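Local coordinates for resiniferatoxin-binding, phosphotriesterase-related protein (Rhodobacter sphaeroides 2.4.1, PDB 3K2G), which binds two zinc ions in a TIM-barrel of the phosphotriesterase family and is probably a metal-dependent hydrolase acting on phosphoric esters, at residues P278-V283 and L327-R332; L259-I264 and R285-L290. All coordinates share one frame; numbering follows the deposited sequence.

Contact 1: residues P278-V283 and L327-R332; sequences PSDDEV and LPRLRR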
loop_
_atom_site.group_PDB
_atom_site.type_symbol
_atom_site.label_atom_id
_atom_site.label_comp_id
_atom_site.label_asym_id
_atom_site.label_seq_id
_atom_site.Cartn_x
_atom_site.Cartn_y
_atom_site.Cartn_z
ATOM N N PRO B 278 15.342 -3.615 10.458
ATOM C CA PRO B 278 14.002 -3.046 10.620
ATOM C C PRO B 278 13.665 -2.832 12.089
ATOM O O PRO B 278 14.331 -3.380 12.967
ATOM C CB PRO B 278 13.110 -4.098 9.972
ATOM C CG PRO B 278 13.790 -5.367 10.375
ATOM C CD PRO B 278 15.263 -5.049 10.120
ATOM N N SER B 279 12.623 -2.044 12.344
ATOM C CA SER B 279 12.186 -1.748 13.709
ATOM C C SER B 279 11.295 -2.860 14.244
ATOM O O SER B 279 10.687 -3.598 13.472
ATOM C CB SER B 279 11.389 -0.450 13.736
ATOM O OG SER B 279 10.118 -0.647 13.148
ATOM N N ASP B 280 11.188 -2.960 15.564
ATOM C CA ASP B 280 10.345 -3.996 16.149
ATOM C C ASP B 280 8.876 -3.800 15.791
ATOM O O ASP B 280 8.114 -4.766 15.727
ATOM C CB ASP B 280 10.530 -4.044 17.666
ATOM C CG ASP B 280 11.860 -4.660 18.061
ATOM O OD1 ASP B 280 12.492 -5.316 17.194
ATOM O OD2 ASP B 280 12.268 -4.500 19.234
ATOM N N ASP B 281 8.473 -2.553 15.555
ATOM C CA ASP B 281 7.089 -2.297 15.174
ATOM C C ASP B 281 6.828 -2.853 13.772
ATOM O O ASP B 281 5.785 -3.458 13.528
ATOM C CB ASP B 281 6.767 -0.798 15.208
ATOM C CG ASP B 281 6.112 -0.365 16.516
ATOM O OD1 ASP B 281 5.693 -1.238 17.309
ATOM O OD2 ASP B 281 6.004 0.854 16.747
ATOM N N GLU B 282 7.774 -2.658 12.855
ATOM C CA GLU B 282 7.611 -3.167 11.495
ATOM C C GLU B 282 7.529 -4.691 11.519
ATOM O O GLU B 282 6.737 -5.291 10.797
ATOM C CB GLU B 282 8.784 -2.734 10.613
ATOM C CG GLU B 282 8.843 -1.240 10.323
ATOM C CD GLU B 282 10.103 -0.857 9.572
ATOM O OE1 GLU B 282 11.202 -1.090 10.113
ATOM O OE2 GLU B 282 10.001 -0.328 8.445
ATOM N N VAL B 283 8.351 -5.311 12.357
ATOM C CA VAL B 283 8.356 -6.762 12.474
ATOM C C VAL B 283 7.069 -7.253 13.127
ATOM O O VAL B 283 6.490 -8.251 12.696
ATOM C CB VAL B 283 9.572 -7.240 13.292
ATOM C CG1 VAL B 283 9.433 -8.717 13.642
ATOM C CG2 VAL B 283 10.840 -7.009 12.479
ATOM N N LEU B 327 7.195 -9.081 23.703
ATOM C CA LEU B 327 5.890 -9.714 23.888
ATOM C C LEU B 327 4.842 -8.630 24.171
ATOM O O LEU B 327 3.782 -8.607 23.546
ATOM C CB LEU B 327 5.949 -10.767 25.007
ATOM C CG LEU B 327 6.949 -11.914 24.751
ATOM C CD1 LEU B 327 6.788 -12.997 25.815
ATOM C CD2 LEU B 327 6.738 -12.516 23.366
ATOM N N PRO B 328 5.133 -7.703 25.102
ATOM C CA PRO B 328 4.167 -6.636 25.394
ATOM C C PRO B 328 3.849 -5.804 24.134
ATOM O O PRO B 328 2.724 -5.336 23.960
ATOM C CB PRO B 328 4.877 -5.820 26.470
ATOM C CG PRO B 328 5.676 -6.865 27.203
ATOM C CD PRO B 328 6.243 -7.689 26.073
ATOM N N ARG B 329 4.840 -5.626 23.262
ATOM C CA ARG B 329 4.649 -4.871 22.019
ATOM C C ARG B 329 3.686 -5.643 21.107
ATOM O O ARG B 329 2.804 -5.054 20.487
ATOM C CB ARG B 329 5.992 -4.669 21.305
ATOM C CG ARG B 329 5.927 -3.840 20.021
ATOM C CD ARG B 329 7.287 -3.791 19.324
ATOM N NE ARG B 329 8.294 -3.077 20.110
ATOM C CZ ARG B 329 8.373 -1.751 20.211
ATOM N NH1 ARG B 329 7.506 -0.974 19.572
ATOM N NH2 ARG B 329 9.320 -1.195 20.960
ATOM N N LEU B 330 3.867 -6.962 21.032
ATOM C CA LEU B 330 3.003 -7.807 20.217
ATOM C C LEU B 330 1.581 -7.733 20.756
ATOM O O LEU B 330 0.618 -7.854 20.006
ATOM C CB LEU B 330 3.475 -9.263 20.248
ATOM C CG LEU B 330 4.711 -9.632 19.430
ATOM C CD1 LEU B 330 5.014 -11.116 19.614
ATOM C CD2 LEU B 330 4.466 -9.311 17.968
ATOM N N ARG B 331 1.456 -7.540 22.063
ATOM C CA ARG B 331 0.140 -7.445 22.665
ATOM C C ARG B 331 -0.479 -6.111 22.243
ATOM O O ARG B 331 -1.655 -6.055 21.877
ATOM C CB ARG B 331 0.248 -7.538 24.186
ATOM C CG ARG B 331 -1.045 -7.936 24.867
ATOM C CD ARG B 331 -0.854 -8.045 26.369
ATOM N NE ARG B 331 -2.062 -8.517 27.040
ATOM C CZ ARG B 331 -2.491 -9.777 27.028
ATOM N NH1 ARG B 331 -1.812 -10.715 26.376
ATOM N NH2 ARG B 331 -3.605 -10.100 27.671
ATOM N N ARG B 332 0.317 -5.042 22.268
ATOM C CA ARG B 332 -0.177 -3.724 21.865
ATOM C C ARG B 332 -0.657 -3.786 20.416
ATOM O O ARG B 332 -1.545 -3.034 20.015
ATOM C CB ARG B 332 0.922 -2.655 21.996
ATOM C CG ARG B 332 1.373 -2.362 23.431
ATOM C CD ARG B 332 2.143 -1.038 23.524
ATOM N NE ARG B 332 3.385 -1.031 22.751
ATOM C CZ ARG B 332 4.532 -1.566 23.166
ATOM N NH1 ARG B 332 4.602 -2.152 24.353
ATOM N NH2 ARG B 332 5.612 -1.514 22.393
HETATM O O HOH W 1 10.300 -4.536 21.338
HETATM O O HOH W 2 4.497 -0.221 20.112
#

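Contact 2: residues L259-I264 and R285-L290; sequences LEFDMI and RAILGL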
loop_
_atom_site.group_PDB
_atom_site.type_symbol
_atom_site.label_atom_id
_atom_site.label_comp_id
_atom_site.label_asym_id
_atom_site.label_seq_id
_atom_site.Cartn_x
_atom_site.Cartn_y
_atom_site.Cartn_z
ATOM N N LEU B 259 9.489 -19.508 10.127
ATOM C CA LEU B 259 10.014 -18.197 9.764
ATOM C C LEU B 259 10.557 -17.631 11.065
ATOM O O LEU B 259 9.802 -17.297 11.975
ATOM C CB LEU B 259 8.900 -17.305 9.214
ATOM C CG LEU B 259 8.164 -17.853 7.986
ATOM C CD1 LEU B 259 7.169 -16.813 7.490
ATOM C CD2 LEU B 259 9.168 -18.199 6.883
ATOM N N GLU B 260 11.874 -17.540 11.160
ATOM C CA GLU B 260 12.475 -17.058 12.389
ATOM C C GLU B 260 12.817 -15.575 12.416
ATOM O O GLU B 260 13.707 -15.114 11.703
ATOM C CB GLU B 260 13.725 -17.884 12.700
ATOM C CG GLU B 260 14.308 -17.620 14.074
ATOM C CD GLU B 260 15.416 -18.598 14.424
ATOM O OE1 GLU B 260 16.559 -18.429 13.944
ATOM O OE2 GLU B 260 15.131 -19.552 15.172
ATOM N N PHE B 261 12.083 -14.828 13.232
ATOM C CA PHE B 261 12.339 -13.405 13.410
ATOM C C PHE B 261 13.277 -13.342 14.614
ATOM O O PHE B 261 12.884 -13.004 15.726
ATOM C CB PHE B 261 11.025 -12.666 13.671
ATOM C CG PHE B 261 10.151 -12.571 12.452
ATOM C CD1 PHE B 261 10.269 -11.497 11.575
ATOM C CD2 PHE B 261 9.252 -13.587 12.147
ATOM C CE1 PHE B 261 9.507 -11.438 10.407
ATOM C CE2 PHE B 261 8.487 -13.541 10.986
ATOM C CZ PHE B 261 8.611 -12.464 10.114
ATOM N N ASP B 262 14.527 -13.714 14.356
ATOM C CA ASP B 262 15.579 -13.758 15.362
ATOM C C ASP B 262 16.359 -12.459 15.523
ATOM O O ASP B 262 17.413 -12.455 16.147
ATOM C CB ASP B 262 16.565 -14.880 15.017
ATOM C CG ASP B 262 16.883 -14.944 13.529
ATOM O OD1 ASP B 262 17.186 -13.889 12.930
ATOM O OD2 ASP B 262 16.834 -16.056 12.959
HETATM N N MSE B 263 15.856 -11.360 14.972
HETATM C CA MSE B 263 16.574 -10.094 15.080
HETATM C C MSE B 263 15.840 -9.049 15.909
HETATM O O MSE B 263 16.110 -7.849 15.806
HETATM C CB MSE B 263 16.886 -9.558 13.684
HETATM C CG MSE B 263 17.920 -10.415 12.963
HETATM SE SE MSE B 263 18.012 -10.251 11.043
HETATM C CE MSE B 263 18.386 -8.340 10.925
ATOM N N ILE B 264 14.922 -9.523 16.743
ATOM C CA ILE B 264 14.152 -8.647 17.612
ATOM C C ILE B 264 15.074 -7.816 18.488
ATOM O O ILE B 264 15.908 -8.362 19.215
ATOM C CB ILE B 264 13.252 -9.446 18.559
ATOM C CG1 ILE B 264 12.276 -10.306 17.751
ATOM C CG2 ILE B 264 12.545 -8.494 19.517
ATOM C CD1 ILE B 264 11.386 -9.524 16.822
ATOM N N ARG B 285 4.172 -5.938 12.995
ATOM C CA ARG B 285 3.114 -5.892 11.991
ATOM C C ARG B 285 3.209 -7.054 11.009
ATOM O O ARG B 285 2.189 -7.616 10.614
ATOM C CB ARG B 285 3.134 -4.569 11.225
ATOM C CG ARG B 285 2.465 -3.418 11.955
ATOM C CD ARG B 285 2.113 -2.290 10.983
ATOM N NE ARG B 285 3.305 -1.674 10.402
ATOM C CZ ARG B 285 4.122 -0.856 11.062
ATOM N NH1 ARG B 285 3.875 -0.546 12.328
ATOM N NH2 ARG B 285 5.192 -0.356 10.461
ATOM N N ALA B 286 4.428 -7.410 10.609
ATOM C CA ALA B 286 4.621 -8.519 9.681
ATOM C C ALA B 286 4.158 -9.821 10.335
ATOM O O ALA B 286 3.577 -10.689 9.680
ATOM C CB ALA B 286 6.090 -8.628 9.287
ATOM N N ILE B 287 4.432 -9.944 11.630
ATOM C CA ILE B 287 4.047 -11.123 12.394
ATOM C C ILE B 287 2.522 -11.192 12.497
ATOM O O ILE B 287 1.928 -12.261 12.347
ATOM C CB ILE B 287 4.683 -11.082 13.810
ATOM C CG1 ILE B 287 6.202 -11.275 13.696
ATOM C CG2 ILE B 287 4.070 -12.144 14.701
ATOM C CD1 ILE B 287 6.964 -11.058 15.002
ATOM N N LEU B 288 1.894 -10.048 12.749
ATOM C CA LEU B 288 0.439 -9.986 12.843
ATOM C C LEU B 288 -0.167 -10.478 11.541
ATOM O O LEU B 288 -1.099 -11.283 11.540
ATOM C CB LEU B 288 -0.018 -8.551 13.095
ATOM C CG LEU B 288 -0.310 -8.152 14.541
ATOM C CD1 LEU B 288 0.878 -8.479 15.436
ATOM C CD2 LEU B 288 -0.635 -6.659 14.580
ATOM N N GLY B 289 0.376 -9.979 10.435
ATOM C CA GLY B 289 -0.104 -10.371 9.124
ATOM C C GLY B 289 0.059 -11.860 8.888
ATOM O O GLY B 289 -0.874 -12.528 8.441
ATOM N N LEU B 290 1.243 -12.387 9.177
ATOM C CA LEU B 290 1.467 -13.811 8.987
ATOM C C LEU B 290 0.410 -14.581 9.772
ATOM O O LEU B 290 -0.158 -15.547 9.267
ATOM C CB LEU B 290 2.876 -14.203 9.445
ATOM C CG LEU B 290 4.012 -13.863 8.472
ATOM C CD1 LEU B 290 5.348 -14.093 9.158
ATOM C CD2 LEU B 290 3.902 -14.725 7.207
#

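Contact 1: residues P278-V283 and L327-R332
Arg-329 sends CG anti to the backbone N, then bends at chi3 (-66°), which carries its guanidinium across to Asp-280 and Asp-281 at the start of the facing helix. Arg-329 NH1 lies 2.9 Å from Asp-281 OD1, near the guanidinium plane, a salt bridge whose hydrogen bond is weak (146°) and whose detail is doubtful because the position of OD1 is not secure. The carboxylate and guanidinium planes stand 79° apart, and OD1 is the oxygen that bridges. Asp-280 comes in obliquely with its methylene, CB lying 3.5 Å from Arg-329 NE, while water 1 accepts from NE and donates to Asp-280 OD2. Water 2, subject to the same doubt about Asp-281 OD1, donates to it and accepts from Arg-332 NH2. In this TIM barrel the contact pairs the N terminus of helix 280-292 with the C-terminal end of helix 321-332. Ser-279 and Glu-282 form a capping box at the N terminus of helix 280-292: Glu-282 N donates to Ser-279 OG at 3.1 Å, and Ser-279 N returns a nearly straight bond to Glu-282 OE1 at 2.8 Å. Asp-280 OD1 accepts from Gly-265 N, and Arg-329 NH2 reaches Gln-276 OE1 of the second subunit.

Contact 2: residues L259-I264 and R285-L290
Phe-261 leaves the strand with CB directed at helix 285-290, and CG stands beside the backbone N (chi1 -72°), which carries the ring under Ile-287 and up to Leu-290. Ile-287 CG1 sits over the centre of one face of the Phe-261 ring, 4.2 Å from its centroid and 12° off the normal, a CH-pi contact. The Phe-261 and Ile-287 side chains run past each other in opposite directions. Farther out, Phe-261 CE2 meets Leu-290 CD1 at 3.7 Å, and Phe-261 CZ at the tip lies 3.8 Å from that same methyl, which approaches the ring at its edge. Strand 258-261 belongs to the parallel sheet of the TIM barrel, and helix 280-292 packs on its outer side; the axes of strand 259-261 and helix segment 285-290 come within 11.1 Å, nearly antiparallel at 155°. Two residues back along the strand, Leu-259 CD1 rests on Leu-290 CD1 at 3.7 Å, so a single leucine methyl serves both strand residues. Helix 246-255 also borders them, through Leu-252 and Ala-253 on Leu-259 and Gln-249 on Phe-261. Past the strand's end, Asp-262 OD1 accepts from ND1 of the zinc ligand His-238, on the barrel's inner side.

From the N terminus, strand 258-261 comes first and runs into residues 262-264; the chain then passes 278-283 at the start of helix 280-292, and contact 2 closes a loop of 20 residues when 285-290 returns against the strand. Strand 299-301 follows, and only at 327-332 does contact 1 close its longer loop of 43 residues. The segments alternate, so the two loops cross, and both rest on helix 280-292. Contact 2 ties the later part of that helix to the barrel sheet, contact 1 its N terminus to helix 321-332. Their centres are 9 Å apart, and Val-283 CG1 packs on Phe-261 CD1 at 3.6 Å between them.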